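Local coordinates for protein glutathione-specific gamma-glutamylcyclotransferase (Saccharomyces cerevisiae S288c, PDB 5HWI) that cleaves glutathione into 5-oxo-L-proline and the dipeptide Cys-Gly, acting on glutathione but not on other gamma-glutamyl peptides, at residues A[123-128]-A[155-160]; A[35-40]-A[90-95]; A[66-71]-A[171-176]; A[57-62]-A[160-165]. The protein carries 4 engineered substitutions. All blocks are in the same frame, centred on the assembly; numbering follows the deposited sequence.

Contact 1: residues A[123-128]-A[155-160]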
loop_
_atom_site.group_PDB
_atom_site.type_symbol
_atom_site.label_atom_id
_atom_site.label_comp_id
_atom_site.label_asym_id
_atom_site.label_seq_id
_atom_site.Cartn_x
_atom_site.Cartn_y
_atom_site.Cartn_z
ATOM N N GLU A 123 -6.295 7.765 9.353
ATOM C CA GLU A 123 -7.594 7.247 8.922
ATOM C C GLU A 123 -7.895 7.772 7.527
ATOM O O GLU A 123 -7.733 8.970 7.277
ATOM C CB GLU A 123 -8.723 7.635 9.911
ATOM C CG GLU A 123 -8.575 6.931 11.252
ATOM C CD GLU A 123 -9.452 7.532 12.367
ATOM O OE1 GLU A 123 -10.208 8.494 12.101
ATOM O OE2 GLU A 123 -9.374 7.037 13.513
ATOM N N VAL A 124 -8.272 6.878 6.604
ATOM C CA VAL A 124 -8.550 7.252 5.217
ATOM C C VAL A 124 -9.816 6.552 4.746
ATOM O O VAL A 124 -10.202 5.513 5.274
ATOM C CB VAL A 124 -7.369 6.884 4.256
ATOM C CG1 VAL A 124 -6.062 7.608 4.712
ATOM C CG2 VAL A 124 -7.187 5.361 4.181
ATOM N N GLU A 125 -10.437 7.122 3.714
ATOM C CA GLU A 125 -11.610 6.519 3.075
ATOM C C GLU A 125 -11.189 5.592 1.939
ATOM O O GLU A 125 -10.272 5.919 1.183
ATOM C CB GLU A 125 -12.521 7.596 2.486
ATOM C CG GLU A 125 -13.039 8.530 3.488
ATOM C CD GLU A 125 -13.953 9.589 2.860
ATOM O OE1 GLU A 125 -13.743 9.976 1.686
ATOM O OE2 GLU A 125 -14.909 9.990 3.552
ATOM N N VAL A 126 -11.849 4.425 1.824
ATOM C CA VAL A 126 -11.606 3.521 0.692
ATOM C C VAL A 126 -12.949 3.125 0.119
ATOM O O VAL A 126 -13.982 3.214 0.792
ATOM C CB VAL A 126 -10.827 2.240 1.079
ATOM C CG1 VAL A 126 -9.505 2.629 1.669
ATOM C CG2 VAL A 126 -11.648 1.356 2.083
ATOM N N HIS A 127 -12.940 2.737 -1.155
ATOM C CA HIS A 127 -14.148 2.251 -1.800
ATOM C C HIS A 127 -14.105 0.730 -1.750
ATOM O O HIS A 127 -13.100 0.126 -2.134
ATOM C CB HIS A 127 -14.256 2.700 -3.254
ATOM C CG HIS A 127 -14.337 4.175 -3.441
ATOM N ND1 HIS A 127 -14.973 4.744 -4.521
ATOM C CD2 HIS A 127 -13.810 5.200 -2.729
ATOM C CE1 HIS A 127 -14.880 6.061 -4.441
ATOM N NE2 HIS A 127 -14.170 6.365 -3.367
ATOM N N LEU A 128 -15.191 0.096 -1.274
ATOM C CA LEU A 128 -15.138 -1.350 -1.126
ATOM C C LEU A 128 -15.517 -2.068 -2.414
ATOM O O LEU A 128 -16.520 -1.763 -3.054
ATOM C CB LEU A 128 -16.079 -1.807 0.005
ATOM C CG LEU A 128 -15.738 -1.256 1.370
ATOM C CD1 LEU A 128 -16.807 -1.760 2.370
ATOM C CD2 LEU A 128 -14.355 -1.653 1.848
ATOM N N VAL A 155 -18.333 3.501 0.673
ATOM C CA VAL A 155 -17.114 4.128 1.195
ATOM C C VAL A 155 -16.975 3.831 2.686
ATOM O O VAL A 155 -17.914 4.068 3.468
ATOM C CB VAL A 155 -17.131 5.644 0.944
ATOM C CG1 VAL A 155 -15.876 6.276 1.500
ATOM C CG2 VAL A 155 -17.333 5.916 -0.560
ATOM N N LEU A 156 -15.776 3.404 3.086
ATOM C CA LEU A 156 -15.484 2.957 4.446
ATOM C C LEU A 156 -14.296 3.724 4.993
ATOM O O LEU A 156 -13.291 3.858 4.287
ATOM C CB LEU A 156 -15.140 1.467 4.458
ATOM C CG LEU A 156 -14.743 0.961 5.828
ATOM C CD1 LEU A 156 -15.985 0.960 6.730
ATOM C CD2 LEU A 156 -14.147 -0.507 5.612
ATOM N N LEU A 157 -14.421 4.249 6.228
ATOM C CA LEU A 157 -13.304 4.860 6.933
ATOM C C LEU A 157 -12.465 3.764 7.583
ATOM O O LEU A 157 -13.001 2.961 8.356
ATOM C CB LEU A 157 -13.795 5.820 8.009
ATOM C CG LEU A 157 -12.660 6.747 8.477
ATOM C CD1 LEU A 157 -12.244 7.748 7.353
ATOM C CD2 LEU A 157 -13.082 7.531 9.739
ATOM N N THR A 158 -11.158 3.709 7.277
ATOM C CA THR A 158 -10.290 2.628 7.759
ATOM C C THR A 158 -8.951 3.191 8.230
ATOM O O THR A 158 -8.467 4.171 7.673
ATOM C CB THR A 158 -10.060 1.542 6.652
ATOM O OG1 THR A 158 -9.144 0.525 7.104
ATOM C CG2 THR A 158 -9.560 2.140 5.280
ATOM N N SER A 159 -8.347 2.569 9.258
ATOM C CA SER A 159 -7.030 2.980 9.736
ATOM C C SER A 159 -5.977 2.421 8.768
ATOM O O SER A 159 -6.228 1.468 8.025
ATOM C CB SER A 159 -6.734 2.514 11.167
ATOM O OG SER A 159 -6.610 1.075 11.211
ATOM N N VAL A 160 -4.814 3.067 8.750
ATOM C CA VAL A 160 -3.787 2.731 7.757
ATOM C C VAL A 160 -2.444 3.214 8.296
ATOM O O VAL A 160 -2.379 4.235 8.969
ATOM C CB VAL A 160 -4.122 3.333 6.369
ATOM C CG1 VAL A 160 -4.132 4.835 6.402
ATOM C CG2 VAL A 160 -3.078 2.833 5.273
#
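V124 and T158 face each other as an antiparallel hydrogen-bonded pair, and V126 with L156 repeats it. Four N-H...O=C bonds hold the strands. V124 N to T158 O is 2.9 Å and nearly straight, at 171°. E125-L157 lies between these pairs, and E123-S159 and H127-V155 lie outside; all three are non-hydrogen-bonded. Here CA-H...O contacts fill in, the shortest from V155 CA to V126 O at 3.3 Å.

V124, V126, L156 and T158 share one face. V126 CG1 meets T158 CG2 at 3.6 Å, the two side chains crossing at about a right angle. V124 CG1 touches V160 CG1 at 3.8 Å. L128 lays its CD2 3.9 Å from L156 CD2; an alanine here would probably remove this contact and open a gap beside L156.

The other face carries E123, E125, L157, V155 and H127. E125 CB rests 3.7 Å from V155 CG1. V155 CG2, anti to its carbonyl carbon, lies over one face of the H127 ring, towards its rim, while H127 ND1 bonds to S151.

This is regular antiparallel pairing of strands 120-128 and 155-162 in the mixed sheet of the gamma-glutamylcyclotransferase fold. V160 touches Y13 of the probable substrate site.

Contact 2: residues A[35-40]-A[90-95]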
loop_
_atom_site.group_PDB
_atom_site.type_symbol
_atom_site.label_atom_id
_atom_site.label_comp_id
_atom_site.label_asym_id
_atom_site.label_seq_id
_atom_site.Cartn_x
_atom_site.Cartn_y
_atom_site.Cartn_z
ATOM N N PHE A 35 -4.296 8.548 -3.252
ATOM C CA PHE A 35 -2.970 8.158 -2.771
ATOM C C PHE A 35 -2.237 7.404 -3.873
ATOM O O PHE A 35 -2.837 6.650 -4.652
ATOM C CB PHE A 35 -3.024 7.233 -1.533
ATOM C CG PHE A 35 -3.501 7.944 -0.284
ATOM C CD1 PHE A 35 -4.885 8.083 -0.021
ATOM C CD2 PHE A 35 -2.594 8.450 0.624
ATOM C CE1 PHE A 35 -5.359 8.761 1.136
ATOM C CE2 PHE A 35 -3.057 9.134 1.817
ATOM C CZ PHE A 35 -4.446 9.277 2.065
ATOM N N ALA A 36 -0.933 7.595 -3.915
ATOM C CA ALA A 36 -0.085 6.766 -4.769
ATOM C C ALA A 36 0.809 5.917 -3.882
ATOM O O ALA A 36 1.308 6.407 -2.856
ATOM C CB ALA A 36 0.767 7.680 -5.693
ATOM N N ARG A 37 0.998 4.645 -4.255
ATOM C CA ARG A 37 1.929 3.779 -3.549
ATOM C C ARG A 37 3.300 3.911 -4.218
ATOM O O ARG A 37 3.404 3.759 -5.445
ATOM C CB ARG A 37 1.503 2.317 -3.615
ATOM C CG ARG A 37 2.503 1.438 -2.916
ATOM C CD ARG A 37 2.401 0.070 -3.556
ATOM N NE ARG A 37 1.193 -0.589 -3.121
ATOM C CZ ARG A 37 0.129 -0.865 -3.884
ATOM N NH1 ARG A 37 0.106 -0.541 -5.131
ATOM N NH2 ARG A 37 -0.937 -1.491 -3.361
ATOM N N ARG A 38 4.324 4.178 -3.406
ATOM C CA ARG A 38 5.698 4.261 -3.912
ATOM C C ARG A 38 6.627 3.499 -2.991
ATOM O O ARG A 38 6.426 3.471 -1.782
ATOM C CB ARG A 38 6.162 5.729 -4.003
ATOM C CG ARG A 38 5.429 6.562 -5.090
ATOM C CD ARG A 38 5.871 5.964 -6.459
ATOM N NE ARG A 38 5.269 6.677 -7.583
ATOM C CZ ARG A 38 4.087 6.452 -8.159
ATOM N NH1 ARG A 38 3.241 5.496 -7.710
ATOM N NH2 ARG A 38 3.783 7.212 -9.217
ATOM N N PHE A 39 7.715 2.969 -3.547
ATOM C CA PHE A 39 8.704 2.277 -2.712
ATOM C C PHE A 39 9.744 3.273 -2.205
ATOM O O PHE A 39 10.946 3.197 -2.521
ATOM C CB PHE A 39 9.349 1.129 -3.508
ATOM C CG PHE A 39 8.605 -0.160 -3.319
ATOM C CD1 PHE A 39 7.276 -0.264 -3.728
ATOM C CD2 PHE A 39 9.251 -1.270 -2.718
ATOM C CE1 PHE A 39 6.525 -1.467 -3.533
ATOM C CE2 PHE A 39 8.556 -2.487 -2.552
ATOM C CZ PHE A 39 7.174 -2.587 -2.963
ATOM N N TRP A 40 9.251 4.262 -1.459
ATOM C CA TRP A 40 10.066 5.406 -1.041
ATOM C C TRP A 40 10.294 5.431 0.465
ATOM O O TRP A 40 10.622 6.487 1.027
ATOM C CB TRP A 40 9.432 6.728 -1.518
ATOM C CG TRP A 40 9.523 6.919 -3.017
ATOM C CD1 TRP A 40 10.204 6.153 -3.885
ATOM C CD2 TRP A 40 8.899 7.961 -3.802
ATOM N NE1 TRP A 40 10.063 6.636 -5.183
ATOM C CE2 TRP A 40 9.275 7.752 -5.147
ATOM C CE3 TRP A 40 8.093 9.048 -3.491
ATOM C CZ2 TRP A 40 8.833 8.551 -6.176
ATOM C CZ3 TRP A 40 7.668 9.892 -4.532
ATOM C CH2 TRP A 40 8.038 9.634 -5.848
ATOM N N LEU A 90 -5.871 9.451 -8.641
ATOM C CA LEU A 90 -4.860 8.568 -8.078
ATOM C C LEU A 90 -5.591 7.359 -7.509
ATOM O O LEU A 90 -6.476 7.521 -6.670
ATOM C CB LEU A 90 -4.070 9.205 -6.937
ATOM C CG LEU A 90 -3.312 10.477 -7.246
ATOM C CD1 LEU A 90 -2.782 11.050 -5.940
ATOM C CD2 LEU A 90 -2.189 10.163 -8.193
ATOM N N VAL A 91 -5.217 6.170 -7.957
ATOM C CA VAL A 91 -5.887 4.952 -7.518
ATOM C C VAL A 91 -4.813 4.000 -7.048
ATOM O O VAL A 91 -3.800 3.820 -7.744
ATOM C CB VAL A 91 -6.707 4.322 -8.655
ATOM C CG1 VAL A 91 -7.246 2.949 -8.198
ATOM C CG2 VAL A 91 -7.822 5.256 -9.039
ATOM N N THR A 92 -4.974 3.457 -5.838
ATOM C CA THR A 92 -4.096 2.389 -5.346
ATOM C C THR A 92 -5.018 1.288 -4.866
ATOM O O THR A 92 -6.018 1.589 -4.204
ATOM C CB THR A 92 -3.214 2.844 -4.161
ATOM O OG1 THR A 92 -2.330 3.915 -4.582
ATOM C CG2 THR A 92 -2.391 1.721 -3.599
ATOM N N ILE A 93 -4.696 0.037 -5.199
ATOM C CA ILE A 93 -5.483 -1.104 -4.711
ATOM C C ILE A 93 -4.887 -1.622 -3.430
ATOM O O ILE A 93 -3.671 -1.841 -3.322
ATOM C CB ILE A 93 -5.550 -2.231 -5.765
ATOM C CG1 ILE A 93 -6.078 -1.727 -7.090
ATOM C CG2 ILE A 93 -6.378 -3.445 -5.274
ATOM C CD1 ILE A 93 -7.380 -1.109 -6.972
ATOM N N GLY A 94 -5.768 -1.998 -2.486
ATOM C CA GLY A 94 -5.332 -2.717 -1.305
ATOM C C GLY A 94 -6.463 -3.620 -0.764
ATOM O O GLY A 94 -7.377 -3.989 -1.510
ATOM N N VAL A 95 -6.372 -4.016 0.500
ATOM C CA VAL A 95 -7.447 -4.773 1.142
ATOM C C VAL A 95 -7.655 -4.179 2.522
ATOM O O VAL A 95 -6.736 -3.632 3.134
ATOM C CB VAL A 95 -7.175 -6.283 1.273
ATOM C CG1 VAL A 95 -7.241 -6.956 -0.085
ATOM C CG2 VAL A 95 -5.824 -6.522 1.965
HETATM O O HOH W 1 -0.273 3.595 -6.614
HETATM O O HOH W 2 -2.475 -0.547 -7.138
#
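The contact lies beside the probable substrate site of the ChaC fold, where R37 reaches Y13 and meets T92 and I93 of strand 91-99. The R37 NH2 group makes a weak hydrogen bond to I93 O at 2.8 Å, bent to 126° at the hydrogen. It also bonds to the backbone oxygen of Y13, so one nitrogen ties two parts of the chain together. T92 CG2 sits over one face of the guanidinium, displaced towards the rim, 3.5 Å from R37 NH2. T92 CG2 is anti to the backbone N, and OG1, anti to the carbonyl carbon, is turned to F35 O.

That hydroxyl donates to F35 O, with T92 OG1 to F35 O at 2.8 Å. The donor stands well above the carbonyl plane, 53° out of it. A water accepts from R37 N and donates to T92 OG1, 2.9 Å from each. A second water lies in the guanidinium plane at its edge. It accepts from I93 N at 3.0 Å and, at a longer distance, from R37 NH1. Nearer the start of the strand, L90 CB packs 3.6 Å from F35 O.

The strands are not paired in one sheet. Their axes run at 66° and approach to 5.8 Å. T92 bonds through its backbone to I32 of strand 26-33, and A36 to I60 of strand 54-61. Helix 193-205 covers R37 through L200 and L204, while V75 of helix 69-78 touches both A36 and L90.

Contact 3: residues A[66-71]-A[171-176]. Engineered in segment 171-176: M176 (natural residue Val).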
loop_
_atom_site.group_PDB
_atom_site.type_symbol
_atom_site.label_atom_id
_atom_site.label_comp_id
_atom_site.label_asym_id
_atom_site.label_seq_id
_atom_site.Cartn_x
_atom_site.Cartn_y
_atom_site.Cartn_z
ATOM N N ILE A 66 1.012 17.374 -4.763
ATOM C CA ILE A 66 0.912 18.648 -5.445
ATOM C C ILE A 66 1.782 19.691 -4.766
ATOM O O ILE A 66 1.756 20.858 -5.167
ATOM C CB ILE A 66 -0.527 19.218 -5.510
ATOM C CG1 ILE A 66 -1.143 19.359 -4.132
ATOM C CG2 ILE A 66 -1.457 18.254 -6.251
ATOM C CD1 ILE A 66 -2.549 20.007 -4.107
ATOM N N ARG A 67 2.548 19.314 -3.744
ATOM C CA ARG A 67 3.440 20.269 -3.091
ATOM C C ARG A 67 4.904 20.138 -3.510
ATOM O O ARG A 67 5.731 20.962 -3.085
ATOM C CB ARG A 67 3.326 20.134 -1.575
ATOM C CG ARG A 67 2.059 20.722 -1.062
ATOM C CD ARG A 67 1.750 20.345 0.355
ATOM N NE ARG A 67 0.595 21.089 0.840
ATOM C CZ ARG A 67 0.051 20.921 2.035
ATOM N NH1 ARG A 67 0.545 20.008 2.861
ATOM N NH2 ARG A 67 -0.991 21.657 2.396
ATOM N N GLN A 68 5.255 19.159 -4.349
ATOM C CA GLN A 68 6.612 19.043 -4.893
ATOM C C GLN A 68 6.590 18.655 -6.363
ATOM O O GLN A 68 5.948 17.669 -6.734
ATOM C CB GLN A 68 7.457 18.011 -4.136
ATOM C CG GLN A 68 8.045 18.552 -2.862
ATOM C CD GLN A 68 8.734 17.478 -2.068
ATOM O OE1 GLN A 68 8.377 17.224 -0.917
ATOM N NE2 GLN A 68 9.734 16.834 -2.674
ATOM N N THR A 69 7.308 19.435 -7.179
ATOM C CA THR A 69 7.373 19.196 -8.616
ATOM C C THR A 69 7.787 17.754 -8.931
ATOM O O THR A 69 7.210 17.106 -9.809
ATOM C CB THR A 69 8.341 20.196 -9.244
ATOM O OG1 THR A 69 9.623 20.071 -8.622
ATOM C CG2 THR A 69 7.834 21.630 -9.012
ATOM N N ALA A 70 8.764 17.228 -8.200
ATOM C CA ALA A 70 9.254 15.885 -8.476
ATOM C C ALA A 70 8.172 14.829 -8.256
ATOM O O ALA A 70 8.132 13.801 -8.967
ATOM C CB ALA A 70 10.475 15.620 -7.599
ATOM N N PHE A 71 7.312 15.034 -7.243
ATOM C CA PHE A 71 6.242 14.075 -6.970
ATOM C C PHE A 71 5.207 14.104 -8.085
ATOM O O PHE A 71 4.749 13.042 -8.554
ATOM C CB PHE A 71 5.549 14.404 -5.646
ATOM C CG PHE A 71 6.328 14.082 -4.413
ATOM C CD1 PHE A 71 7.589 13.538 -4.458
ATOM C CD2 PHE A 71 5.778 14.338 -3.169
ATOM C CE1 PHE A 71 8.287 13.253 -3.280
ATOM C CE2 PHE A 71 6.464 14.010 -1.994
ATOM C CZ PHE A 71 7.718 13.490 -2.058
ATOM N N VAL A 171 12.647 8.300 1.801
ATOM C CA VAL A 171 13.719 8.627 0.855
ATOM C C VAL A 171 13.205 9.232 -0.428
ATOM O O VAL A 171 14.010 9.452 -1.342
ATOM C CB VAL A 171 14.591 7.395 0.516
ATOM C CG1 VAL A 171 15.143 6.835 1.771
ATOM C CG2 VAL A 171 13.786 6.351 -0.259
ATOM N N GLY A 172 11.901 9.500 -0.551
ATOM C CA GLY A 172 11.375 9.987 -1.811
ATOM C C GLY A 172 11.707 11.470 -1.978
ATOM O O GLY A 172 12.069 12.151 -1.014
ATOM N N PRO A 173 11.608 12.002 -3.208
ATOM C CA PRO A 173 11.364 11.270 -4.449
ATOM C C PRO A 173 12.613 10.497 -4.837
ATOM O O PRO A 173 13.725 10.912 -4.482
ATOM C CB PRO A 173 11.089 12.387 -5.451
ATOM C CG PRO A 173 12.013 13.477 -4.991
ATOM C CD PRO A 173 11.907 13.417 -3.474
ATOM N N GLU A 174 12.442 9.359 -5.499
ATOM C CA GLU A 174 13.599 8.591 -5.955
ATOM C C GLU A 174 13.284 8.083 -7.350
ATOM O O GLU A 174 12.141 7.713 -7.618
ATOM C CB GLU A 174 13.890 7.430 -4.981
ATOM C CG GLU A 174 15.159 6.684 -5.235
ATOM C CD GLU A 174 15.473 5.657 -4.120
ATOM O OE1 GLU A 174 14.738 4.636 -4.015
ATOM O OE2 GLU A 174 16.445 5.870 -3.350
ATOM N N THR A 175 14.262 8.147 -8.259
ATOM C CA THR A 175 14.025 7.654 -9.608
ATOM C C THR A 175 13.963 6.135 -9.596
ATOM O O THR A 175 14.543 5.468 -8.722
ATOM C CB THR A 175 15.128 8.113 -10.559
ATOM O OG1 THR A 175 16.377 7.512 -10.171
ATOM C CG2 THR A 175 15.228 9.603 -10.504
HETATM N N MSE A 176 13.257 5.590 -10.590
HETATM C CA MSE A 176 12.996 4.158 -10.631
HETATM C C MSE A 176 14.302 3.385 -10.744
HETATM O O MSE A 176 14.444 2.312 -10.144
HETATM C CB MSE A 176 12.087 3.795 -11.802
HETATM C CG MSE A 176 11.855 2.262 -11.890
HETATM SE SE MSE A 176 10.236 1.917 -12.826
HETATM C CE MSE A 176 9.019 2.699 -11.480
#
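The F71 ring meets P173 at its edge: P173 N lies in the ring plane, 3.5 Å from F71 CE1. G172 C is near the same edge. One face of the ring has the amide of Q68 above it, with NE2 displaced towards the rim. The ring of W40, from strand 35-40, also meets F71, their planes at about 30°.

F71 CE1 makes the closest contacts, with CD1 beside P173 CB. F71 CE1 comes 3.6 Å from P173 CD, and the two side chains cross at about a right angle. With F71 CG anti to the carbonyl carbon (chi1 -74°), the ring reaches across to the proline. A70 packs alongside, its CB 3.7 Å from P173 CG. Q68 NE2 is a looser neighbour, 4.1 Å from P173 CD. The peptide bond before P173 is cis. No hydrogen bond crosses the contact, and it buries just 148 Å².

Q68 is the N-cap of helix 69-78, and T175 is the N-cap of helix 176-185. E174, beside P173, turns to a salt bridge with R55. The arrangement is plain surface packing of a cis-proline loop against the first turn of helix 69-78, away from the annotated sites.

Contact 4: residues A[57-62]-A[160-165]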
loop_
_atom_site.group_PDB
_atom_site.type_symbol
_atom_site.label_atom_id
_atom_site.label_comp_id
_atom_site.label_asym_id
_atom_site.label_seq_id
_atom_site.Cartn_x
_atom_site.Cartn_y
_atom_site.Cartn_z
ATOM N N ALA A 57 7.035 -0.218 0.934
ATOM C CA ALA A 57 5.960 0.599 0.366
ATOM C C ALA A 57 5.462 1.626 1.348
ATOM O O ALA A 57 5.352 1.351 2.559
ATOM C CB ALA A 57 4.775 -0.298 -0.030
ATOM N N THR A 58 5.093 2.800 0.818
ATOM C CA THR A 58 4.342 3.769 1.592
ATOM C C THR A 58 3.329 4.422 0.665
ATOM O O THR A 58 3.395 4.276 -0.547
ATOM C CB THR A 58 5.241 4.835 2.240
ATOM O OG1 THR A 58 4.424 5.693 3.046
ATOM C CG2 THR A 58 5.981 5.721 1.183
ATOM N N LEU A 59 2.331 5.084 1.242
ATOM C CA LEU A 59 1.334 5.799 0.460
ATOM C C LEU A 59 1.626 7.291 0.539
ATOM O O LEU A 59 1.914 7.836 1.623
ATOM C CB LEU A 59 -0.093 5.575 0.977
ATOM C CG LEU A 59 -0.643 4.162 0.940
ATOM C CD1 LEU A 59 -2.069 4.303 1.644
ATOM C CD2 LEU A 59 -0.734 3.664 -0.514
ATOM N N ILE A 60 1.545 7.950 -0.610
ATOM C CA ILE A 60 1.769 9.388 -0.690
ATOM C C ILE A 60 0.454 10.073 -1.051
ATOM O O ILE A 60 -0.117 9.802 -2.123
ATOM C CB ILE A 60 2.865 9.746 -1.696
ATOM C CG1 ILE A 60 4.148 8.982 -1.335
ATOM C CG2 ILE A 60 3.132 11.293 -1.708
ATOM C CD1 ILE A 60 4.864 8.763 -2.452
ATOM N N PRO A 61 -0.055 10.962 -0.211
ATOM C CA PRO A 61 -1.359 11.550 -0.497
ATOM C C PRO A 61 -1.234 12.606 -1.594
ATOM O O PRO A 61 -0.207 13.264 -1.731
ATOM C CB PRO A 61 -1.771 12.208 0.832
ATOM C CG PRO A 61 -0.505 12.498 1.493
ATOM C CD PRO A 61 0.504 11.435 1.067
ATOM N N TYR A 62 -2.353 12.805 -2.298
ATOM C CA TYR A 62 -2.478 13.862 -3.295
ATOM C C TYR A 62 -2.017 15.191 -2.743
ATOM O O TYR A 62 -1.343 15.960 -3.444
ATOM C CB TYR A 62 -3.934 13.946 -3.771
ATOM C CG TYR A 62 -4.205 15.010 -4.865
ATOM C CD1 TYR A 62 -3.900 14.742 -6.208
ATOM C CD2 TYR A 62 -4.738 16.246 -4.550
ATOM C CE1 TYR A 62 -4.132 15.699 -7.224
ATOM C CE2 TYR A 62 -4.990 17.228 -5.550
ATOM C CZ TYR A 62 -4.696 16.953 -6.888
ATOM O OH TYR A 62 -4.940 17.933 -7.886
ATOM N N VAL A 160 -4.814 3.067 8.750
ATOM C CA VAL A 160 -3.787 2.731 7.757
ATOM C C VAL A 160 -2.444 3.214 8.296
ATOM O O VAL A 160 -2.379 4.235 8.969
ATOM C CB VAL A 160 -4.122 3.333 6.369
ATOM C CG1 VAL A 160 -4.132 4.835 6.402
ATOM C CG2 VAL A 160 -3.078 2.833 5.273
ATOM N N TYR A 161 -1.371 2.441 8.049
ATOM C CA TYR A 161 -0.013 2.858 8.410
ATOM C C TYR A 161 0.688 3.490 7.209
ATOM O O TYR A 161 0.782 2.871 6.151
ATOM C CB TYR A 161 0.828 1.673 8.901
ATOM C CG TYR A 161 0.346 1.177 10.242
ATOM C CD1 TYR A 161 -0.636 0.198 10.314
ATOM C CD2 TYR A 161 0.870 1.688 11.410
ATOM C CE1 TYR A 161 -1.097 -0.237 11.572
ATOM C CE2 TYR A 161 0.447 1.265 12.642
ATOM C CZ TYR A 161 -0.550 0.300 12.711
ATOM O OH TYR A 161 -0.977 -0.115 13.966
ATOM N N ILE A 162 1.200 4.703 7.393
ATOM C CA ILE A 162 1.771 5.488 6.295
ATOM C C ILE A 162 3.095 6.059 6.761
ATOM O O ILE A 162 3.171 6.589 7.867
ATOM C CB ILE A 162 0.850 6.660 5.879
ATOM C CG1 ILE A 162 -0.427 6.097 5.220
ATOM C CG2 ILE A 162 1.573 7.594 4.933
ATOM C CD1 ILE A 162 -1.451 7.146 4.928
ATOM N N GLY A 163 4.140 5.901 5.936
ATOM C CA GLY A 163 5.402 6.616 6.168
ATOM C C GLY A 163 5.249 7.971 5.522
ATOM O O GLY A 163 5.295 8.078 4.280
ATOM N N THR A 164 5.016 9.002 6.329
ATOM C CA THR A 164 4.760 10.330 5.772
ATOM C C THR A 164 6.058 10.940 5.246
ATOM O O THR A 164 7.186 10.483 5.538
ATOM C CB THR A 164 4.143 11.266 6.804
ATOM O OG1 THR A 164 5.067 11.502 7.866
ATOM C CG2 THR A 164 2.889 10.637 7.389
ATOM N N ILE A 165 5.881 11.970 4.418
ATOM C CA ILE A 165 7.047 12.526 3.752
ATOM C C ILE A 165 8.032 13.081 4.756
ATOM O O ILE A 165 9.208 13.250 4.416
ATOM C CB ILE A 165 6.602 13.572 2.705
ATOM C CG1 ILE A 165 5.956 14.772 3.383
ATOM C CG2 ILE A 165 5.616 12.914 1.689
ATOM C CD1 ILE A 165 5.438 15.755 2.373
HETATM O O HOH W 3 3.621 9.693 2.517
#
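T58 and G163 make the close polar part of the contact. T58 OG1 donates to G163 O at 2.8 Å. The bond meets the carbonyl from its flank, with a C=O...donor angle of 111° and the donor tilted from the carbonyl plane. G163 N is also near, 2.9 Å from T58 OG1. The hydroxyl can reach G163 because T58 OG1 is anti to the backbone N (chi1 -176°). A valine in its place would probably leave G163 O without this donor and set a methyl against the G163 backbone.

I162 closes in next to this. Its CG2 methyl presses on the main chain, 3.3 Å from L59 O, and is also near T58 OG1.

The apolar side is looser. L59 CD1 comes to 4.0 Å from V160 CG2, crossing it at a slant. L59 CB is 4.3 Å from I162 CG1. Away from the apolar pair, one water bridges the segments. It donates to L59 O at 2.7 Å and to G163 O at 2.9 Å, so G163 O receives both a hydroxyl and a water.

The strands cross at 91° and share no backbone ladder. T58 pairs with R38, while I162 pairs with T120. The contact is a buried, near-perpendicular packing of two sheets of the ChaC fold, with L59 and V160 both touching Y13 of the probable substrate site.

How the contacts relate
Contacts 2 and 4 are the closest pair, their centres about 8 Å apart. They are joined by the pairing of strands 35-40 and 54-61. Contact 1 lies about 13 Å from contact 2 and about 14 Å from contact 4, between centres. It shares V160 and strand 155-162 with contact 4. V124 CG1 of contact 1 also packs 3.5 Å from F35 CZ of contact 2. Contact 3 is farthest out, its centre about 25 Å from that of contact 1, but W40 connects it to contact 2. Along the chain, contact 2 closes before contact 1 opens, and contact 1 is nested within contacts 3 and 4. Contacts 2, 3 and 4 cross one another. Contacts 2 and 4 join the two sheets, contact 1 builds one of them, and all three come close to Y13.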